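Local coordinates for sarcolemmal membrane-associated protein (Homo sapiens, PDB 6AR0), which associates with the STRIPAK phosphatase-kinase complex, which dephosphorylates STK3 to inhibit Hippo signaling, and is represented here by its FHA domain, at residues Gly100-Phe105 with Val122-Leu127; Pro2-Ile7 with Phe128-Met133. All coordinates share one frame; numbering follows the deposited sequence.

Contact 1 (Gly100-Phe105 with Val122-Leu127)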
loop_
_atom_site.group_PDB
_atom_site.type_symbol
_atom_site.label_atom_id
_atom_site.label_comp_id
_atom_site.label_asym_id
_atom_site.label_seq_id
_atom_site.Cartn_x
_atom_site.Cartn_y
_atom_site.Cartn_z
ATOM N N GLY A 100 -7.741 2.115 9.666
ATOM C CA GLY A 100 -9.013 2.214 8.972
ATOM C C GLY A 100 -8.972 2.920 7.635
ATOM O O GLY A 100 -9.996 2.956 6.931
ATOM N N ASP A 101 -7.831 3.475 7.260
ATOM C CA ASP A 101 -7.708 4.097 5.956
ATOM C C ASP A 101 -7.899 3.071 4.842
ATOM O O ASP A 101 -7.600 1.879 4.979
ATOM C CB ASP A 101 -6.335 4.742 5.784
ATOM C CG ASP A 101 -6.182 6.065 6.493
ATOM O OD1 ASP A 101 -7.186 6.652 6.948
ATOM O OD2 ASP A 101 -5.012 6.524 6.567
ATOM N N ILE A 102 -8.387 3.566 3.713
ATOM C CA ILE A 102 -8.457 2.803 2.472
ATOM C C ILE A 102 -7.292 3.260 1.603
ATOM O O ILE A 102 -7.200 4.433 1.235
ATOM C CB ILE A 102 -9.794 3.014 1.747
ATOM C CG1 ILE A 102 -10.970 2.629 2.655
ATOM C CG2 ILE A 102 -9.809 2.236 0.437
ATOM C CD1 ILE A 102 -10.919 1.219 3.166
ATOM N N ILE A 103 -6.389 2.348 1.291
ATOM C CA ILE A 103 -5.163 2.644 0.562
ATOM C C ILE A 103 -5.242 1.976 -0.801
ATOM O O ILE A 103 -5.586 0.796 -0.893
ATOM C CB ILE A 103 -3.971 2.059 1.349
ATOM C CG1 ILE A 103 -3.961 2.556 2.793
ATOM C CG2 ILE A 103 -2.661 2.303 0.643
ATOM C CD1 ILE A 103 -3.845 4.005 2.858
ATOM N N GLN A 104 -4.886 2.705 -1.852
ATOM C CA GLN A 104 -4.980 2.200 -3.216
ATOM C C GLN A 104 -3.650 2.381 -3.931
ATOM O O GLN A 104 -3.025 3.437 -3.838
ATOM C CB GLN A 104 -6.099 2.921 -3.971
ATOM C CG GLN A 104 -6.219 2.522 -5.424
ATOM C CD GLN A 104 -7.389 3.194 -6.097
ATOM O OE1 GLN A 104 -8.480 3.269 -5.518
ATOM N NE2 GLN A 104 -7.194 3.679 -7.318
ATOM N N PHE A 105 -3.228 1.347 -4.650
ATOM C CA PHE A 105 -2.027 1.388 -5.479
ATOM C C PHE A 105 -2.446 1.140 -6.918
ATOM O O PHE A 105 -3.014 0.091 -7.240
ATOM C CB PHE A 105 -1.007 0.341 -5.040
ATOM C CG PHE A 105 -0.715 0.374 -3.572
ATOM C CD1 PHE A 105 -0.137 1.487 -2.989
ATOM C CD2 PHE A 105 -1.062 -0.685 -2.748
ATOM C CE1 PHE A 105 0.121 1.527 -1.627
ATOM C CE2 PHE A 105 -0.810 -0.642 -1.385
ATOM C CZ PHE A 105 -0.230 0.455 -0.828
ATOM N N VAL A 122 -6.760 -2.227 -3.894
ATOM C CA VAL A 122 -7.540 -1.375 -3.001
ATOM C C VAL A 122 -7.661 -2.132 -1.685
ATOM O O VAL A 122 -8.211 -3.241 -1.652
ATOM C CB VAL A 122 -8.934 -1.028 -3.563
ATOM C CG1 VAL A 122 -9.608 0.015 -2.686
ATOM C CG2 VAL A 122 -8.848 -0.535 -5.008
ATOM N N SER A 123 -7.143 -1.549 -0.610
ATOM C CA SER A 123 -7.003 -2.269 0.651
ATOM C C SER A 123 -7.506 -1.429 1.813
ATOM O O SER A 123 -7.385 -0.203 1.810
ATOM C CB SER A 123 -5.513 -2.588 0.870
ATOM O OG SER A 123 -5.180 -3.389 1.984
ATOM N N THR A 124 -8.084 -2.078 2.806
ATOM C CA THR A 124 -8.181 -1.452 4.113
ATOM C C THR A 124 -6.878 -1.726 4.832
ATOM O O THR A 124 -6.324 -2.823 4.710
ATOM C CB THR A 124 -9.307 -2.088 4.925
ATOM O OG1 THR A 124 -10.527 -1.968 4.199
ATOM C CG2 THR A 124 -9.446 -1.435 6.302
ATOM N N ILE A 125 -6.370 -0.748 5.574
ATOM C CA ILE A 125 -5.170 -0.947 6.385
ATOM C C ILE A 125 -5.543 -0.727 7.846
ATOM O O ILE A 125 -6.169 0.280 8.190
ATOM C CB ILE A 125 -3.981 -0.076 5.915
ATOM C CG1 ILE A 125 -2.634 -0.591 6.448
ATOM C CG2 ILE A 125 -4.213 1.402 6.231
ATOM C CD1 ILE A 125 -1.387 0.027 5.789
ATOM N N LYS A 126 -5.175 -1.682 8.693
ATOM C CA LYS A 126 -5.307 -1.574 10.140
ATOM C C LYS A 126 -3.909 -1.586 10.732
ATOM O O LYS A 126 -3.043 -2.332 10.268
ATOM C CB LYS A 126 -6.148 -2.721 10.698
ATOM C CG LYS A 126 -7.586 -2.696 10.192
ATOM C CD LYS A 126 -8.377 -1.520 10.770
ATOM C CE LYS A 126 -9.804 -1.488 10.262
ATOM N NZ LYS A 126 -10.678 -2.414 11.035
ATOM N N LEU A 127 -3.671 -0.710 11.696
ATOM C CA LEU A 127 -2.324 -0.395 12.138
ATOM C C LEU A 127 -2.221 -0.579 13.642
ATOM O O LEU A 127 -3.098 -0.133 14.388
ATOM C CB LEU A 127 -1.979 1.059 11.804
ATOM C CG LEU A 127 -2.053 1.399 10.314
ATOM C CD1 LEU A 127 -1.926 2.907 10.121
ATOM C CD2 LEU A 127 -0.966 0.654 9.541
#
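Ile-103 and Ser-123 pair in antiparallel fashion through two backbone hydrogen bonds, Ile-103 N to Ser-123 O at 2.8 Å and Ser-123 N to Ile-103 O at 2.8 Å. Two more backbone bonds lie on the N-terminal side of Ile-103: Ile-125 N gives to Asp-101 O, and Gly-100 N gives to Ile-125 O at 2.8 Å. At the backbone angles of Gly-100 a CB would press against the preceding carbonyl O. Two CA-H...O contacts flank the non-hydrogen-bonded pair Ile-102/Thr-124, Ile-102 CA lying 3.3 Å from Ser-123 O.

Side-chain contacts divide between the two faces. On one, with CG2 anti to the backbone N, Ile-102 sends that branch to Val-122 CG1 (3.8 Å) and its CD1 to Thr-124 OG1 (3.4 Å). Beside it the extended Gln-104 lies alongside Val-122, pointing the same way, and its amide nitrogen bonds to Gly-106 O. On the other face, the side chains of Ile-103 and Ile-125 cross, CG1 to CG2 at 3.6 Å, and Ile-97 packs on both residues.

The buried carboxylate of Asp-101 is held from outside the two segments: OD2 accepts from Leu-98 N and OD1 from Asn-81 ND2. The two strands are adjacent antiparallel members of one sheet of the FHA beta sandwich, with Ile-103 and Ile-125 turned into its interior.

Contact 2 (Pro2-Ile7 with Phe128-Met133); sequences PSALAI and FLPDGM
Leu-5 and Phe-128 form one antiparallel hydrogen-bonded pair, Leu-5 N to Phe-128 O at 3.0 Å and Phe-128 N to Leu-5 O at 2.9 Å. This pair stands at the end of the FHA sandwich sheet where strand 5-10 begins and strand 117-128 stops; beyond it segment 128-133 folds into a type I beta turn from Leu-129 to Gly-132.

Phe-128 carries the side-chain contact. With CG anti to its carbonyl carbon (chi1 -55°), the ring lies alongside Leu-5, CD2 to CD2 at 4.1 Å, and its CE2 meets Ile-7 CD1 at 3.8 Å. Replacing the ring by an alanine is likely to open a gap beside Leu-5 CD2 and Ile-7 CD1, which would lose the surface they pack against.

Past the pair, Pro-130 sets its ring against the backbone and side chain of Ala-4, CD to Ala-4 CB at 4.0 Å, and Phe-60 touches both residues. Pro-2 CB comes within 3.4 Å of Pro-130 O. Leaving the turn, Met-133 N donates to Asp-131 OD1, closing an Asx turn. Where the two segments draw apart, a water lies between them, 2.7 Å from Ser-3 O and 2.8 Å from Leu-129 O, within bonding reach of both.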
loop_
_atom_site.group_PDB
_atom_site.type_symbol
_atom_site.label_atom_id
_atom_site.label_comp_id
_atom_site.label_asym_id
_atom_site.label_seq_id
_atom_site.Cartn_x
_atom_site.Cartn_y
_atom_site.Cartn_z
ATOM N N PRO A 2 8.163 -7.650 20.273
ATOM C CA PRO A 2 7.233 -6.630 19.781
ATOM C C PRO A 2 7.622 -6.093 18.421
ATOM O O PRO A 2 8.797 -5.883 18.126
ATOM C CB PRO A 2 7.335 -5.517 20.823
ATOM C CG PRO A 2 8.648 -5.726 21.486
ATOM C CD PRO A 2 8.863 -7.207 21.489
ATOM N N SER A 3 6.609 -5.853 17.603
ATOM C CA SER A 3 6.819 -5.352 16.258
ATOM C C SER A 3 5.550 -4.622 15.850
ATOM O O SER A 3 4.460 -5.199 15.951
ATOM C CB SER A 3 7.057 -6.540 15.316
ATOM O OG SER A 3 7.486 -6.123 14.040
ATOM N N ALA A 4 5.687 -3.396 15.321
ATOM C CA ALA A 4 4.548 -2.693 14.724
ATOM C C ALA A 4 4.032 -3.478 13.525
ATOM O O ALA A 4 4.783 -4.163 12.831
ATOM C CB ALA A 4 4.944 -1.284 14.277
ATOM N N LEU A 5 2.737 -3.351 13.264
ATOM C CA LEU A 5 2.063 -4.220 12.313
ATOM C C LEU A 5 1.060 -3.426 11.487
ATOM O O LEU A 5 0.279 -2.632 12.028
ATOM C CB LEU A 5 1.307 -5.330 13.066
ATOM C CG LEU A 5 0.347 -6.227 12.286
ATOM C CD1 LEU A 5 1.081 -7.040 11.227
ATOM C CD2 LEU A 5 -0.412 -7.135 13.233
ATOM N N ALA A 6 1.064 -3.683 10.182
ATOM C CA ALA A 6 0.027 -3.228 9.264
ATOM C C ALA A 6 -0.654 -4.445 8.667
ATOM O O ALA A 6 0.010 -5.303 8.070
ATOM C CB ALA A 6 0.622 -2.399 8.129
ATOM N N ILE A 7 -1.973 -4.520 8.813
ATOM C CA ILE A 7 -2.767 -5.569 8.189
ATOM C C ILE A 7 -3.468 -4.975 6.981
ATOM O O ILE A 7 -4.195 -3.987 7.106
ATOM C CB ILE A 7 -3.791 -6.164 9.169
ATOM C CG1 ILE A 7 -3.081 -6.821 10.365
ATOM C CG2 ILE A 7 -4.689 -7.169 8.440
ATOM C CD1 ILE A 7 -4.014 -7.435 11.398
ATOM N N PHE A 128 -1.139 -1.221 14.076
ATOM C CA PHE A 128 -0.934 -1.559 15.480
ATOM C C PHE A 128 0.476 -1.188 15.907
ATOM O O PHE A 128 1.449 -1.489 15.205
ATOM C CB PHE A 128 -1.202 -3.049 15.725
ATOM C CG PHE A 128 -2.553 -3.460 15.260
ATOM C CD1 PHE A 128 -3.666 -3.324 16.071
ATOM C CD2 PHE A 128 -2.729 -3.893 13.962
ATOM C CE1 PHE A 128 -4.927 -3.647 15.590
ATOM C CE2 PHE A 128 -3.982 -4.227 13.492
ATOM C CZ PHE A 128 -5.084 -4.109 14.311
ATOM N N LEU A 129 0.564 -0.545 17.073
ATOM C CA LEU A 129 1.827 -0.190 17.674
ATOM C C LEU A 129 2.589 -1.449 18.088
ATOM O O LEU A 129 2.007 -2.527 18.216
ATOM C CB LEU A 129 1.566 0.686 18.899
ATOM C CG LEU A 129 0.714 1.943 18.691
ATOM C CD1 LEU A 129 0.436 2.637 20.008
ATOM C CD2 LEU A 129 1.378 2.897 17.712
ATOM N N PRO A 130 3.896 -1.332 18.332
ATOM C CA PRO A 130 4.661 -2.524 18.732
ATOM C C PRO A 130 4.103 -3.224 19.946
ATOM O O PRO A 130 4.216 -4.452 20.041
ATOM C CB PRO A 130 6.065 -1.972 18.991
ATOM C CG PRO A 130 6.153 -0.804 18.087
ATOM C CD PRO A 130 4.776 -0.186 18.071
ATOM N N ASP A 131 3.512 -2.486 20.887
ATOM C CA ASP A 131 2.961 -3.113 22.081
ATOM C C ASP A 131 1.615 -3.788 21.839
ATOM O O ASP A 131 1.063 -4.388 22.767
ATOM C CB ASP A 131 2.886 -2.115 23.246
ATOM C CG ASP A 131 1.854 -1.027 23.044
ATOM O OD1 ASP A 131 1.090 -1.068 22.064
ATOM O OD2 ASP A 131 1.802 -0.107 23.891
ATOM N N GLY A 132 1.088 -3.716 20.622
ATOM C CA GLY A 132 -0.144 -4.366 20.249
ATOM C C GLY A 132 -1.358 -3.454 20.213
ATOM O O GLY A 132 -2.377 -3.826 19.623
ATOM N N MET A 133 -1.290 -2.285 20.840
ATOM C CA MET A 133 -2.431 -1.380 20.814
ATOM C C MET A 133 -2.658 -0.843 19.408
ATOM O O MET A 133 -1.715 -0.554 18.679
ATOM C CB MET A 133 -2.191 -0.215 21.770
ATOM C CG MET A 133 -2.081 -0.620 23.225
ATOM S SD MET A 133 -3.579 -1.383 23.890
ATOM C CE MET A 133 -3.158 -1.441 25.627
HETATM O O HOH W 1 1.831 -4.670 16.488
#

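How the contacts relate
Both contacts hold strand 117-128, at different edges and depths. Contact 1 joins it to strand 102-105 near the middle of the domain; contact 2, its centre about 16 Å from that of contact 1, joins its end to the N-terminal strand 5-10 at the surface. Strand 117-128 therefore lies between these two partners, and the bond from Ile-7 N to Lys-126 O, probable at 2.8 Å, continues the second pairing into the first. Ala-6 packs on Ile-125 and Leu-127, linking the interior side chains. Contact 1 is a longer backbone ladder with a buried aliphatic face, whereas contact 2 has a single bridge, an aromatic ring, prolines and a water between the segments.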